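Local coordinates for uncharacterized protein (Parabacteroides merdae, PDB 4MXN) that is uncharacterised but probably acts as a glycoside hydrolase of family 28, cleaving glycosidic bonds in polysaccharides such as pectin, at residues V187-G192 with C212-A217; K116-G121 with Q163-D168; G203-K208 with S227-F232. All blocks are in the same frame, centred on the assembly; numbering follows the deposited sequence.

Interaction 1: residues V187-G192 with C212-A217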
# COMPACT_ATOMS: atom_id res chain seq x y z
N VAL A 187 -5.34 -7.69 8.31
CA VAL A 187 -4.49 -7.57 7.12
C VAL A 187 -3.52 -8.76 7.09
O VAL A 187 -3.07 -9.22 8.13
CB VAL A 187 -3.76 -6.19 7.03
CG1 VAL A 187 -2.74 -6.15 5.88
CG2 VAL A 187 -4.76 -5.05 6.88
N VAL A 188 -3.25 -9.29 5.90
CA VAL A 188 -2.32 -10.40 5.74
C VAL A 188 -1.13 -9.87 4.94
O VAL A 188 -1.33 -9.27 3.88
CB VAL A 188 -2.98 -11.63 5.07
CG1 VAL A 188 -1.94 -12.71 4.72
CG2 VAL A 188 -4.11 -12.21 5.94
N VAL A 189 0.11 -10.04 5.47
CA VAL A 189 1.31 -9.65 4.71
C VAL A 189 2.01 -10.94 4.27
O VAL A 189 2.41 -11.73 5.13
CB VAL A 189 2.28 -8.67 5.44
CG1 VAL A 189 3.48 -8.35 4.56
CG2 VAL A 189 1.57 -7.38 5.86
N ASN A 190 2.08 -11.17 2.94
CA ASN A 190 2.76 -12.33 2.35
C ASN A 190 4.07 -11.83 1.78
O ASN A 190 4.06 -10.97 0.92
CB ASN A 190 1.89 -13.04 1.31
CG ASN A 190 0.73 -13.80 1.90
OD1 ASN A 190 0.81 -14.36 2.99
ND2 ASN A 190 -0.35 -13.91 1.15
N ALA A 191 5.19 -12.29 2.35
CA ALA A 191 6.53 -11.83 1.98
C ALA A 191 6.80 -11.95 0.48
O ALA A 191 7.42 -11.05 -0.08
CB ALA A 191 7.59 -12.61 2.75
N GLY A 192 6.32 -13.03 -0.14
CA GLY A 192 6.60 -13.33 -1.54
C GLY A 192 8.09 -13.57 -1.66
O GLY A 192 8.63 -14.39 -0.93
N CYS A 212 -3.65 -9.13 12.68
CA CYS A 212 -2.81 -9.08 11.49
C CYS A 212 -1.88 -10.27 11.45
O CYS A 212 -1.40 -10.72 12.49
CB CYS A 212 -2.06 -7.75 11.43
SG CYS A 212 -3.17 -6.35 11.16
N TYR A 213 -1.69 -10.84 10.24
CA TYR A 213 -0.84 -12.01 10.04
C TYR A 213 0.35 -11.64 9.16
O TYR A 213 0.17 -10.98 8.13
CB TYR A 213 -1.64 -13.18 9.42
CG TYR A 213 -0.85 -14.48 9.32
CD1 TYR A 213 -0.63 -15.26 10.44
CD2 TYR A 213 -0.34 -14.92 8.10
CE1 TYR A 213 0.11 -16.45 10.36
CE2 TYR A 213 0.39 -16.10 8.01
CZ TYR A 213 0.62 -16.86 9.14
OH TYR A 213 1.35 -18.02 9.03
N PHE A 214 1.57 -12.05 9.58
CA PHE A 214 2.81 -11.83 8.82
C PHE A 214 3.35 -13.22 8.48
O PHE A 214 3.65 -13.97 9.40
CB PHE A 214 3.80 -10.98 9.63
CG PHE A 214 3.20 -9.67 10.10
CD1 PHE A 214 3.20 -8.55 9.27
CD2 PHE A 214 2.59 -9.57 11.34
CE1 PHE A 214 2.62 -7.36 9.69
CE2 PHE A 214 2.03 -8.38 11.77
CZ PHE A 214 2.04 -7.28 10.94
N ASN A 215 3.35 -13.61 7.19
CA ASN A 215 3.72 -14.98 6.83
C ASN A 215 5.26 -15.28 6.89
O ASN A 215 5.68 -16.42 6.62
CB ASN A 215 3.16 -15.33 5.44
CG ASN A 215 4.06 -14.93 4.29
OD1 ASN A 215 4.90 -14.01 4.42
ND2 ASN A 215 3.89 -15.61 3.16
N MSE A 216 6.08 -14.25 7.16
CA MSE A 216 7.55 -14.22 7.26
C MSE A 216 7.99 -14.75 8.64
O MSE A 216 7.22 -14.69 9.59
CB MSE A 216 8.05 -12.77 7.04
CG MSE A 216 7.52 -11.75 8.09
SE MSE A 216 7.84 -9.85 7.75
CE MSE A 216 9.80 -9.79 7.81
N ALA A 217 9.25 -15.18 8.79
CA ALA A 217 9.71 -15.70 10.08
C ALA A 217 10.23 -14.62 11.07
O ALA A 217 9.83 -14.66 12.23
CB ALA A 217 10.78 -16.76 9.87
O HOH W 1 -0.39 -8.13 8.52
O HOH W 2 4.45 -15.37 0.23
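Val187-Ala191 and Cys212-Met216 run parallel, their end-to-end directions 6° apart, with Val188 beside Tyr213 and Val189 beside Phe214. They belong to neighbouring coils of a right-handed parallel beta-helix, the fold expected of glycoside hydrolase family 28. Backbone bonds alternate in direction: Tyr213 N gives to Val187 O at 3.0 Å, Val189 N to Tyr213 O, and Asn215 N to Val189 O. A water donates to both Val187 O and Tyr213 O, so each of these carbonyls accepts a second bond. The same water oxygen lies 3.3 Å above the plane of the Phe214 ring, displaced toward its rim.

Val189 and Phe214 are buried on one side of the strands, where Ala198 packs against both. CB of Val189 approaches ring atom CD1 of Phe214 at 3.9 Å, and its CG2 branch, beside the backbone N, reaches both CD1 and CE1. On the other side, Val188 CG1 sits near the plane of the Tyr213 ring, at its edge, 4.3 Å from CD2.

Where the strand pairing ends, Asn215 takes over with its side chain. Its CG stands between the backbone N and the carbonyl carbon (chi1 86°), which swings the amide across to Ala191. OD1 there accepts Ala191 N at 2.7 Å in a nearly straight bond, although the donor stands 36° out of the carbonyl plane. Asn190 and Asn215 cross at about a right angle without a direct hydrogen bond between their amides. Asn215 ND2 instead donates to a second water at 3.0 Å, and that water also accepts Gly192 N.

Interaction 2: residues K116-G121 with Q163-D168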
# COMPACT_ATOMS: atom_id res chain seq x y z
N LYS A 116 -11.15 -8.06 0.64
CA LYS A 116 -10.36 -9.28 0.84
C LYS A 116 -9.44 -9.62 -0.34
O LYS A 116 -8.83 -10.69 -0.35
CB LYS A 116 -11.30 -10.46 1.13
CG LYS A 116 -11.92 -10.41 2.52
CD LYS A 116 -12.86 -11.58 2.70
CE LYS A 116 -13.72 -11.43 3.92
NZ LYS A 116 -14.58 -12.61 4.12
N GLY A 117 -9.30 -8.68 -1.28
CA GLY A 117 -8.44 -8.82 -2.44
C GLY A 117 -6.96 -8.70 -2.09
O GLY A 117 -6.60 -8.63 -0.91
N ILE A 118 -6.11 -8.61 -3.13
CA ILE A 118 -4.66 -8.60 -3.00
C ILE A 118 -4.06 -7.37 -3.66
O ILE A 118 -4.55 -6.91 -4.70
CB ILE A 118 -4.07 -9.92 -3.66
CG1 ILE A 118 -4.57 -11.20 -2.95
CG2 ILE A 118 -2.52 -9.92 -3.79
CD1 ILE A 118 -4.43 -12.55 -3.81
N ILE A 119 -3.00 -6.83 -3.05
CA ILE A 119 -2.10 -5.81 -3.62
C ILE A 119 -0.79 -6.57 -3.84
O ILE A 119 -0.18 -7.04 -2.87
CB ILE A 119 -1.93 -4.52 -2.79
CG1 ILE A 119 -3.30 -3.94 -2.37
CG2 ILE A 119 -1.12 -3.50 -3.61
CD1 ILE A 119 -3.23 -2.63 -1.43
N ASP A 120 -0.40 -6.76 -5.12
CA ASP A 120 0.76 -7.56 -5.54
C ASP A 120 1.89 -6.66 -6.02
O ASP A 120 1.77 -6.00 -7.06
CB ASP A 120 0.35 -8.56 -6.64
CG ASP A 120 1.44 -9.55 -7.10
OD1 ASP A 120 2.62 -9.37 -6.71
OD2 ASP A 120 1.11 -10.46 -7.88
N GLY A 121 2.99 -6.68 -5.26
CA GLY A 121 4.15 -5.82 -5.51
C GLY A 121 5.08 -6.21 -6.62
O GLY A 121 5.90 -5.38 -7.04
N GLN A 163 -8.55 -6.04 5.95
CA GLN A 163 -8.83 -7.28 5.20
C GLN A 163 -7.88 -7.62 4.06
O GLN A 163 -7.80 -8.80 3.69
CB GLN A 163 -10.24 -7.22 4.58
CG GLN A 163 -11.39 -6.91 5.54
CD GLN A 163 -12.64 -6.64 4.75
OE1 GLN A 163 -12.75 -5.62 4.03
NE2 GLN A 163 -13.60 -7.55 4.82
N VAL A 164 -7.26 -6.61 3.42
CA VAL A 164 -6.42 -6.82 2.23
C VAL A 164 -5.22 -7.76 2.49
O VAL A 164 -4.73 -7.87 3.61
CB VAL A 164 -5.92 -5.49 1.59
CG1 VAL A 164 -7.07 -4.72 0.95
CG2 VAL A 164 -5.15 -4.61 2.59
N THR A 165 -4.78 -8.43 1.43
CA THR A 165 -3.57 -9.25 1.44
C THR A 165 -2.52 -8.39 0.73
O THR A 165 -2.73 -7.97 -0.40
CB THR A 165 -3.80 -10.64 0.81
OG1 THR A 165 -4.61 -11.42 1.72
CG2 THR A 165 -2.49 -11.37 0.54
N LEU A 166 -1.42 -8.10 1.44
CA LEU A 166 -0.30 -7.31 0.92
C LEU A 166 0.76 -8.30 0.54
O LEU A 166 1.30 -9.00 1.41
CB LEU A 166 0.16 -6.29 1.99
CG LEU A 166 -0.91 -5.27 2.41
CD1 LEU A 166 -0.41 -4.35 3.48
CD2 LEU A 166 -1.41 -4.47 1.20
N GLN A 167 0.99 -8.46 -0.75
CA GLN A 167 1.87 -9.51 -1.22
C GLN A 167 3.07 -9.03 -2.01
O GLN A 167 2.94 -8.27 -2.97
CB GLN A 167 1.04 -10.47 -2.09
CG GLN A 167 1.79 -11.63 -2.74
CD GLN A 167 0.82 -12.53 -3.46
OE1 GLN A 167 0.03 -13.25 -2.84
NE2 GLN A 167 0.80 -12.45 -4.76
N ASP A 168 4.24 -9.60 -1.66
CA ASP A 168 5.49 -9.48 -2.40
C ASP A 168 5.87 -8.03 -2.68
O ASP A 168 6.18 -7.65 -3.81
CB ASP A 168 5.38 -10.30 -3.71
CG ASP A 168 6.66 -10.43 -4.50
OD1 ASP A 168 7.73 -10.62 -3.86
OD2 ASP A 168 6.59 -10.35 -5.75
O HOH W 3 -7.13 -10.74 1.90
O HOH W 4 4.25 -11.15 -7.09
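Ile118, Ile119 and Asp120 pair in parallel with Thr165, Leu166 and Gln167, the strand axes 4.8 Å apart and 12° from parallel. Four backbone hydrogen bonds stitch the pair: Thr165 N to Gly117 O, Ile119 N to Thr165 O, Gln167 N to Ile119 O, and Gly121 N to Gln167 O at 2.8 Å.

Apolar contacts lie on both sides. Ile119 and Leu166 point the same way into the buried side, where CD1 of Ile119 meets CD2 of Leu166 at 3.7 Å. On the other side Ile118 lies alongside Thr165, CG1 to CB 3.9 Å, and its CG2, anti to the backbone N, reaches Gln167 CB.

The polar groups mostly look elsewhere. Asp120 OD1 accepts from Arg122 N, Asp168 OD1 accepts from Ser123 OG and Ala193 N, and Gln163 OE1 accepts from Gly115 N. The side chains of Asp120 and Gln167 cross obliquely, carboxylate and amide planes 74° apart, with no hydrogen bond. One water donates to Lys116 O and Gln163 O and accepts from Thr165 OG1 at 2.6 Å, bridging the two segments at the start of the pair. Aliphatic side chains aligned in rows from coil to coil, as with Ile119 and Leu166, are characteristic of parallel beta-helices.

Interaction 3: residues G203-K208 with S227-F232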
# COMPACT_ATOMS: atom_id res chain seq x y z
N GLY A 203 6.88 8.46 14.23
CA GLY A 203 6.16 9.65 14.66
C GLY A 203 4.64 9.60 14.64
O GLY A 203 4.00 10.64 14.51
N CYS A 204 4.04 8.40 14.77
CA CYS A 204 2.59 8.27 14.75
C CYS A 204 1.98 8.50 16.13
O CYS A 204 2.64 8.36 17.16
CB CYS A 204 2.17 6.92 14.19
SG CYS A 204 2.54 6.69 12.43
N ASP A 205 0.69 8.86 16.15
CA ASP A 205 -0.04 9.03 17.39
C ASP A 205 -1.38 8.32 17.24
O ASP A 205 -2.29 8.84 16.59
CB ASP A 205 -0.21 10.52 17.79
CG ASP A 205 -1.06 10.78 19.02
OD1 ASP A 205 -1.35 9.81 19.78
OD2 ASP A 205 -1.48 11.93 19.22
N GLY A 206 -1.49 7.16 17.86
CA GLY A 206 -2.71 6.36 17.83
C GLY A 206 -2.69 5.42 16.64
O GLY A 206 -3.07 5.80 15.53
N VAL A 207 -2.14 4.22 16.85
CA VAL A 207 -2.08 3.17 15.82
C VAL A 207 -2.58 1.91 16.48
O VAL A 207 -1.95 1.42 17.43
CB VAL A 207 -0.70 2.99 15.13
CG1 VAL A 207 -0.76 1.88 14.07
CG2 VAL A 207 -0.22 4.30 14.49
N LYS A 208 -3.73 1.40 16.01
CA LYS A 208 -4.30 0.18 16.56
C LYS A 208 -4.25 -0.89 15.50
O LYS A 208 -4.96 -0.80 14.49
CB LYS A 208 -5.74 0.39 17.09
CG LYS A 208 -5.85 1.31 18.30
CD LYS A 208 -7.22 1.13 18.94
CE LYS A 208 -7.45 2.03 20.12
NZ LYS A 208 -8.59 1.55 20.96
N SER A 227 6.81 6.94 18.11
CA SER A 227 5.35 6.88 18.08
C SER A 227 4.75 6.66 19.48
O SER A 227 5.44 6.21 20.40
CB SER A 227 4.87 5.79 17.14
OG SER A 227 5.29 6.03 15.80
N ARG A 228 3.46 6.99 19.64
CA ARG A 228 2.76 6.82 20.92
C ARG A 228 1.37 6.26 20.67
O ARG A 228 0.88 6.32 19.54
CB ARG A 228 2.72 8.13 21.72
CG ARG A 228 1.91 9.25 21.08
CD ARG A 228 2.11 10.53 21.85
NE ARG A 228 1.00 11.46 21.63
CZ ARG A 228 1.12 12.78 21.61
NH1 ARG A 228 2.30 13.35 21.78
NH2 ARG A 228 0.05 13.54 21.41
N ASN A 229 0.73 5.74 21.74
CA ASN A 229 -0.60 5.13 21.69
C ASN A 229 -0.66 4.02 20.60
O ASN A 229 -1.55 4.01 19.75
CB ASN A 229 -1.70 6.20 21.51
CG ASN A 229 -1.77 7.15 22.68
OD1 ASN A 229 -1.99 6.73 23.82
ND2 ASN A 229 -1.56 8.44 22.44
N LEU A 230 0.32 3.11 20.64
CA LEU A 230 0.39 1.95 19.76
C LEU A 230 -0.22 0.75 20.47
O LEU A 230 0.18 0.45 21.60
CB LEU A 230 1.85 1.62 19.35
CG LEU A 230 2.70 2.71 18.70
CD1 LEU A 230 4.06 2.16 18.38
CD2 LEU A 230 2.09 3.24 17.41
N ILE A 231 -1.21 0.09 19.85
CA ILE A 231 -1.87 -1.07 20.44
C ILE A 231 -1.89 -2.20 19.41
O ILE A 231 -2.55 -2.09 18.37
CB ILE A 231 -3.29 -0.78 21.01
CG1 ILE A 231 -3.28 0.37 22.06
CG2 ILE A 231 -3.92 -2.07 21.60
CD1 ILE A 231 -4.64 0.95 22.44
N PHE A 232 -1.19 -3.29 19.72
CA PHE A 232 -1.12 -4.49 18.89
C PHE A 232 -1.89 -5.60 19.58
O PHE A 232 -1.55 -5.96 20.71
CB PHE A 232 0.34 -4.90 18.64
CG PHE A 232 1.16 -3.89 17.87
CD1 PHE A 232 1.81 -2.84 18.53
CD2 PHE A 232 1.35 -4.02 16.51
CE1 PHE A 232 2.58 -1.91 17.82
CE2 PHE A 232 2.13 -3.10 15.80
CZ PHE A 232 2.72 -2.04 16.46
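Asp205 meets Arg228 and Asn229 of the adjacent strand. Its CB lies 4.1 Å from both CG and NE of Arg228, and CG, anti to the backbone N (chi1 175°), carries the carboxylate outward to 3.4 Å from that NE. The two oxygens then part. OD1 accepts ND2 of Asn229 at 3.0 Å, approached nearly along its C-O axis and lying almost in the amide plane of its donor. OD2 forms a salt bridge with NH2 of Arg228 at 3.1 Å, but the hydrogen bond within it is strongly bent at NH2 and therefore weak. The carboxylate and guanidinium planes stand 66° apart; the arginine is poorly ordered.

The backbones that carry these side chains run parallel as adjacent coils of the beta-helix, near one end of the modelled chain. Arg228 N gives to Cys204 O, and Ile231 N to Val207 O. Between them two consecutive N-H groups face the same neighbour, Gly206 N giving to Arg228 O and Val207 N to Asn229 O. Gly206 has a positive phi of 89°, and its CA also touches Asn229 O at 3.2 Å.

Ser227 OG, beside its own backbone N, turns to Cys204 and accepts Cys204 N at 2.9 Å. On the side away from Asp205, Val207 and Leu230 lie side by side, CB to CD2 3.6 Å. Back on the Asp205 side, the extended Lys208 chain runs alongside Ile231, with CE against CD1.

Interactions 1 and 2 are directly joined, their centres about 10 Å apart, because strands 165-167 and 182-190 are neighbours. Probable hydrogen bonds link Val188 O to Leu166 N at 2.7 Å and Asn190 N to Leu166 O at 2.8 Å, so 116-121, 163-168, 187-192 and 212-217 form four successive strands. Interaction 3 sits on another part of the coils, its centre about 20 Å from that of interaction 1 and 23 Å from that of interaction 2. The chain nevertheless couples it to interaction 1: strand 205-210 leads into strand 213-214, and the segments of the two contacts alternate in sequence. None of the three contacts can be tied to an active site from the structure alone.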